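PDB 5K3H: acyl-coenzyme A oxidase acox-1.1 from Caenorhabditis elegans, which catalyses the first, FAD-dependent step of peroxisomal beta-oxidation, desaturating acyl-CoA substrates to (2E)-enoyl-CoA and passing electrons to O2 to give H2O2. Local coordinates for residues T48-E53 with S87-P92; I54-D59 with T83-E88. All blocks are in the same frame, centred on the assembly; numbering follows the deposited sequence.

Contact 1: T48-E53 with S87-P92; sequences TAKLAE and SEIIDP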
loop_
_atom_site.group_PDB
_atom_site.type_symbol
_atom_site.label_atom_id
_atom_site.label_comp_id
_atom_site.label_asym_id
_atom_site.label_seq_id
_atom_site.Cartn_x
_atom_site.Cartn_y
_atom_site.Cartn_z
ATOM N N THR B 48 28.844 0.609 -12.536
ATOM C CA THR B 48 28.693 1.316 -11.267
ATOM C C THR B 48 29.981 2.025 -10.883
ATOM O O THR B 48 29.959 3.193 -10.485
ATOM C CB THR B 48 28.251 0.320 -10.189
ATOM O OG1 THR B 48 26.946 -0.148 -10.512
ATOM C CG2 THR B 48 28.241 0.922 -8.788
ATOM N N ALA B 49 31.118 1.321 -10.985
ATOM C CA ALA B 49 32.404 1.913 -10.641
ATOM C C ALA B 49 32.731 3.087 -11.558
ATOM O O ALA B 49 33.205 4.134 -11.102
ATOM C CB ALA B 49 33.496 0.850 -10.716
ATOM N N LYS B 50 32.434 2.956 -12.847
ATOM C CA LYS B 50 32.677 4.067 -13.753
ATOM C C LYS B 50 31.827 5.276 -13.366
ATOM O O LYS B 50 32.324 6.409 -13.322
ATOM C CB LYS B 50 32.401 3.623 -15.193
ATOM C CG LYS B 50 32.628 4.703 -16.257
ATOM C CD LYS B 50 34.084 5.181 -16.270
ATOM C CE LYS B 50 34.355 6.072 -17.471
ATOM N NZ LYS B 50 35.817 6.412 -17.588
ATOM N N LEU B 51 30.548 5.060 -13.051
ATOM C CA LEU B 51 29.702 6.187 -12.673
ATOM C C LEU B 51 30.204 6.884 -11.404
ATOM O O LEU B 51 29.984 8.092 -11.221
ATOM C CB LEU B 51 28.266 5.708 -12.490
ATOM C CG LEU B 51 27.515 5.303 -13.753
ATOM C CD1 LEU B 51 26.290 4.464 -13.383
ATOM C CD2 LEU B 51 27.121 6.515 -14.577
ATOM N N ALA B 52 30.894 6.158 -10.526
ATOM C CA ALA B 52 31.437 6.798 -9.333
ATOM C C ALA B 52 32.436 7.892 -9.686
ATOM O O ALA B 52 32.666 8.792 -8.867
ATOM C CB ALA B 52 32.085 5.764 -8.406
ATOM N N GLU B 53 33.042 7.826 -10.877
ATOM C CA GLU B 53 33.988 8.828 -11.349
ATOM C C GLU B 53 33.321 9.951 -12.126
ATOM O O GLU B 53 34.025 10.841 -12.602
ATOM C CB GLU B 53 35.033 8.204 -12.275
ATOM C CG GLU B 53 35.825 7.039 -11.739
ATOM C CD GLU B 53 36.768 6.454 -12.802
ATOM O OE1 GLU B 53 36.638 6.813 -13.995
ATOM O OE2 GLU B 53 37.611 5.601 -12.448
ATOM N N SER B 87 28.472 6.358 -24.296
ATOM C CA SER B 87 29.413 5.382 -24.847
ATOM C C SER B 87 30.628 5.169 -23.971
ATOM O O SER B 87 31.300 4.143 -24.107
ATOM C CB SER B 87 29.906 5.808 -26.229
ATOM O OG SER B 87 28.898 5.698 -27.203
ATOM N N GLU B 88 30.960 6.126 -23.114
ATOM C CA GLU B 88 32.110 5.938 -22.245
ATOM C C GLU B 88 31.852 4.944 -21.132
ATOM O O GLU B 88 32.796 4.555 -20.440
ATOM C CB GLU B 88 32.491 7.280 -21.628
ATOM C CG GLU B 88 32.752 8.365 -22.659
ATOM C CD GLU B 88 32.741 9.741 -22.046
ATOM O OE1 GLU B 88 33.318 9.908 -20.945
ATOM O OE2 GLU B 88 32.192 10.664 -22.695
ATOM N N ILE B 89 30.608 4.501 -20.966
ATOM C CA ILE B 89 30.222 3.696 -19.824
ATOM C C ILE B 89 29.686 2.336 -20.249
ATOM O O ILE B 89 29.962 1.331 -19.588
ATOM C CB ILE B 89 29.185 4.450 -18.953
ATOM C CG1 ILE B 89 29.629 5.906 -18.736
ATOM C CG2 ILE B 89 29.010 3.774 -17.585
ATOM C CD1 ILE B 89 28.518 6.848 -18.268
ATOM N N ILE B 90 28.936 2.272 -21.357
ATOM C CA ILE B 90 28.235 1.048 -21.746
ATOM C C ILE B 90 28.376 0.791 -23.246
ATOM O O ILE B 90 28.903 1.603 -24.005
ATOM C CB ILE B 90 26.724 1.070 -21.388
ATOM C CG1 ILE B 90 25.999 2.154 -22.198
ATOM C CG2 ILE B 90 26.500 1.218 -19.883
ATOM C CD1 ILE B 90 24.508 1.979 -22.266
ATOM N N ASP B 91 27.908 -0.392 -23.653
ATOM C CA ASP B 91 27.577 -0.676 -25.035
ATOM C C ASP B 91 26.146 -0.215 -25.262
ATOM O O ASP B 91 25.213 -0.865 -24.765
ATOM C CB ASP B 91 27.723 -2.169 -25.321
ATOM C CG ASP B 91 27.107 -2.594 -26.663
ATOM O OD1 ASP B 91 27.057 -3.818 -26.921
ATOM O OD2 ASP B 91 26.683 -1.722 -27.463
ATOM N N PRO B 92 25.919 0.892 -25.976
ATOM C CA PRO B 92 24.557 1.452 -26.061
ATOM C C PRO B 92 23.575 0.587 -26.837
ATOM O O PRO B 92 22.380 0.916 -26.857
ATOM C CB PRO B 92 24.765 2.807 -26.755
ATOM C CG PRO B 92 26.240 3.076 -26.735
ATOM C CD PRO B 92 26.944 1.761 -26.587
#
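K50 and L51, near the C-terminal end of helix 38-52, both rest on I89, each on a different branch of it, in a helix-to-loop contact of the N-terminal helical domain of the acyl-CoA oxidase fold. The backbones come nearest where K50 faces I89, with CA atoms 6.6 Å apart, and 180 Å² of surface is buried in all. I89 carries the larger share of the second segment, and its branches divide the work. A chi1 of -46° sets CG1 beside the backbone N and CG2 anti to it; CG2 lies against the aliphatic part of K50, 4.0 Å from K50 CG, while CG1 extends to CD1, which meets L51 CD2 at 4.0 Å. The directions of approach differ: the I89 chain crosses that of L51 at about a right angle, but runs obliquely across K50.

K50 CB points to the loop, and CG, anti to the backbone N (chi1 -180°), continues from it and is laid on I89. The bend at chi2 (61°) then carries CE past the E88 carbonyl, and the chain runs on nearly extended. The ammonium group has only distant carboxylates within the two segments: E53 OE1 makes a long salt bridge to K50 NZ at 3.7 Å, and E88 OE1 stays 5.5 Å from K50 NZ, so any attraction to E88 is probably weak and long-range.

L51 and I89 are buried, and the apolar patch continues beyond the pair, with I47 packing on I89 and V105 of helix 97-105 on L51. The I89 carbonyl is bonded by R43 NH2, which ties the loop a second time to helix 38-52. On the more exposed side, the polar backbone of the loop meets the lysine chain where K50 CE rests 3.7 Å from E88 O.

Contact 2: I54-D59 with T83-E88; sequences IPELHD and TQRMSE
NE of R85 is gripped by both carboxylate oxygens of E88, and NH1 of the same guanidinium reaches across the contact to E56. The firmer bond runs from R85 NE to E88 OE1, 3.2 Å long with an N-H...O angle of 165°. It uses the syn side of the carboxylate but stands well out of the carboxylate plane, whereas OE1 lies almost in the plane of the guanidinium. The bond from R85 NE to E88 OE2, 3.3 Å, is weak and more bent.

Across the segments, R85 NH1 points almost straight at E56 OE2 (178°), but at 3.3 Å this hydrogen bond is also weak, and the pair counts as a salt bridge. OE2 arrives at the guanidinium edge, near its plane, with the two flat groups 37° apart. E56 CG follows close behind, 3.5 Å from R85 NH1. The bends at chi2 and chi3 turn the R85 chain so that NE faces E88 while NH1 faces E56.

I54, a buried residue, supplies the apolar side of the contact. The I54 and R85 side chains come at each other from opposite directions, with I54 CG2 obliquely placed 3.7 Å from R85 NH1 and 3.7 Å from R85 NH2, while I54 CD1 lies 3.9 Å from R85 NH2. With E88 at NE, E56 at NH1 and I54 against both terminal nitrogens, rotation of the guanidinium is probably restricted.

E56 O also accepts a bond from R77 NH1, further fastening the loop to helix 68-85. Together E56, R85 and E88 form a salt-bridge network in which one arginine joins two glutamates, clamping an interhelical loop to the end of a helix in the oxidase's N-terminal helical domain.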
loop_
_atom_site.group_PDB
_atom_site.type_symbol
_atom_site.label_atom_id
_atom_site.label_comp_id
_atom_site.label_asym_id
_atom_site.label_seq_id
_atom_site.Cartn_x
_atom_site.Cartn_y
_atom_site.Cartn_z
ATOM N N ILE B 54 31.999 9.945 -12.282
ATOM C CA ILE B 54 31.335 10.946 -13.117
ATOM C C ILE B 54 30.304 11.670 -12.262
ATOM O O ILE B 54 29.098 11.413 -12.389
ATOM C CB ILE B 54 30.652 10.311 -14.340
ATOM C CG1 ILE B 54 31.591 9.397 -15.116
ATOM C CG2 ILE B 54 30.114 11.365 -15.274
ATOM C CD1 ILE B 54 30.879 8.710 -16.269
ATOM N N PRO B 55 30.717 12.619 -11.431
ATOM C CA PRO B 55 29.763 13.239 -10.506
ATOM C C PRO B 55 28.657 14.020 -11.201
ATOM O O PRO B 55 27.601 14.243 -10.590
ATOM C CB PRO B 55 30.652 14.150 -9.645
ATOM C CG PRO B 55 31.883 14.394 -10.483
ATOM C CD PRO B 55 32.090 13.112 -11.241
ATOM N N GLU B 56 28.849 14.427 -12.461
ATOM C CA GLU B 56 27.782 15.109 -13.190
ATOM C C GLU B 56 26.589 14.189 -13.441
ATOM O O GLU B 56 25.488 14.670 -13.755
ATOM C CB GLU B 56 28.317 15.684 -14.513
ATOM C CG GLU B 56 29.438 14.856 -15.210
ATOM C CD GLU B 56 30.836 15.054 -14.598
ATOM O OE1 GLU B 56 30.968 15.947 -13.744
ATOM O OE2 GLU B 56 31.798 14.325 -14.961
ATOM N N LEU B 57 26.777 12.881 -13.294
ATOM C CA LEU B 57 25.693 11.924 -13.437
ATOM C C LEU B 57 25.080 11.524 -12.097
ATOM O O LEU B 57 24.340 10.536 -12.045
ATOM C CB LEU B 57 26.173 10.686 -14.199
ATOM C CG LEU B 57 26.357 10.848 -15.706
ATOM C CD1 LEU B 57 26.965 9.621 -16.306
ATOM C CD2 LEU B 57 25.021 11.123 -16.356
ATOM N N HIS B 58 25.416 12.214 -11.008
ATOM C CA HIS B 58 24.857 11.894 -9.700
ATOM C C HIS B 58 23.645 12.762 -9.377
ATOM O O HIS B 58 23.466 13.854 -9.928
ATOM C CB HIS B 58 25.910 12.061 -8.605
ATOM C CG HIS B 58 27.098 11.167 -8.770
ATOM N ND1 HIS B 58 28.211 11.253 -7.961
ATOM C CD2 HIS B 58 27.330 10.141 -9.624
ATOM C CE1 HIS B 58 29.086 10.335 -8.328
ATOM N NE2 HIS B 58 28.577 9.647 -9.333
ATOM N N ASP B 59 22.800 12.257 -8.472
ATOM C CA ASP B 59 21.728 13.082 -7.940
ATOM C C ASP B 59 22.348 14.312 -7.297
ATOM O O ASP B 59 23.238 14.189 -6.449
ATOM C CB ASP B 59 20.924 12.322 -6.881
ATOM C CG ASP B 59 20.250 11.068 -7.412
ATOM O OD1 ASP B 59 20.079 10.927 -8.640
ATOM O OD2 ASP B 59 19.917 10.195 -6.581
ATOM N N THR B 83 23.040 11.087 -22.935
ATOM C CA THR B 83 23.118 10.952 -24.389
ATOM C C THR B 83 24.498 11.341 -24.904
ATOM O O THR B 83 24.939 10.849 -25.947
ATOM C CB THR B 83 22.075 11.843 -25.066
ATOM O OG1 THR B 83 22.354 13.197 -24.725
ATOM C CG2 THR B 83 20.688 11.550 -24.570
ATOM N N GLN B 84 25.183 12.221 -24.176
ATOM C CA GLN B 84 26.510 12.711 -24.528
ATOM C C GLN B 84 27.619 11.738 -24.121
ATOM O O GLN B 84 28.498 11.420 -24.931
ATOM C CB GLN B 84 26.696 14.094 -23.897
ATOM C CG GLN B 84 28.117 14.621 -23.824
ATOM C CD GLN B 84 28.203 15.922 -23.017
ATOM O OE1 GLN B 84 27.222 16.347 -22.378
ATOM N NE2 GLN B 84 29.392 16.543 -23.018
ATOM N N ARG B 85 27.608 11.246 -22.878
ATOM C CA ARG B 85 28.701 10.411 -22.378
ATOM C C ARG B 85 28.394 8.913 -22.417
ATOM O O ARG B 85 29.263 8.114 -22.047
ATOM C CB ARG B 85 29.051 10.793 -20.941
ATOM C CG ARG B 85 28.995 12.281 -20.661
ATOM C CD ARG B 85 30.357 12.907 -20.767
ATOM N NE ARG B 85 31.334 12.202 -19.947
ATOM C CZ ARG B 85 31.626 12.534 -18.694
ATOM N NH1 ARG B 85 30.987 13.543 -18.108
ATOM N NH2 ARG B 85 32.534 11.835 -18.022
ATOM N N MET B 86 27.200 8.522 -22.886
ATOM C CA MET B 86 26.715 7.143 -22.774
ATOM C C MET B 86 27.759 6.108 -23.190
ATOM O O MET B 86 27.905 5.069 -22.531
ATOM C CB MET B 86 25.425 6.988 -23.594
ATOM C CG MET B 86 24.784 5.625 -23.532
ATOM S SD MET B 86 23.205 5.607 -24.396
ATOM C CE MET B 86 22.197 6.594 -23.273
ATOM N N SER B 87 28.472 6.358 -24.296
ATOM C CA SER B 87 29.413 5.382 -24.847
ATOM C C SER B 87 30.628 5.169 -23.971
ATOM O O SER B 87 31.300 4.143 -24.107
ATOM C CB SER B 87 29.906 5.808 -26.229
ATOM O OG SER B 87 28.898 5.698 -27.203
ATOM N N GLU B 88 30.960 6.126 -23.114
ATOM C CA GLU B 88 32.110 5.938 -22.245
ATOM C C GLU B 88 31.852 4.944 -21.132
ATOM O O GLU B 88 32.796 4.555 -20.440
ATOM C CB GLU B 88 32.491 7.280 -21.628
ATOM C CG GLU B 88 32.752 8.365 -22.659
ATOM C CD GLU B 88 32.741 9.741 -22.046
ATOM O OE1 GLU B 88 33.318 9.908 -20.945
ATOM O OE2 GLU B 88 32.192 10.664 -22.695
#

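From the N terminus, the chain follows helix 38-52, passes loop 54-59, runs along helix 68-85 and enters the loop leading to helix 97-105. Contact 2 closes the inner loop, from 54-59 to 83-88; contact 1 closes the outer one, from 48-53 to 87-92, so the two nest, overlapping at S87 and E88. Their centres are 7 Å apart, and they share one apolar cluster: I89 CD1 lies 3.6 Å from I54 CD1 and L51 CD2 3.6 Å from L57 CD1. A probable hydrogen bond from H58 NE2 to L51 O (2.8 Å) also joins them. Contact 1 ties the end of helix 38-52 to the loop after helix 68-85, contact 2 the loop 54-59 to that helix's C-terminal end.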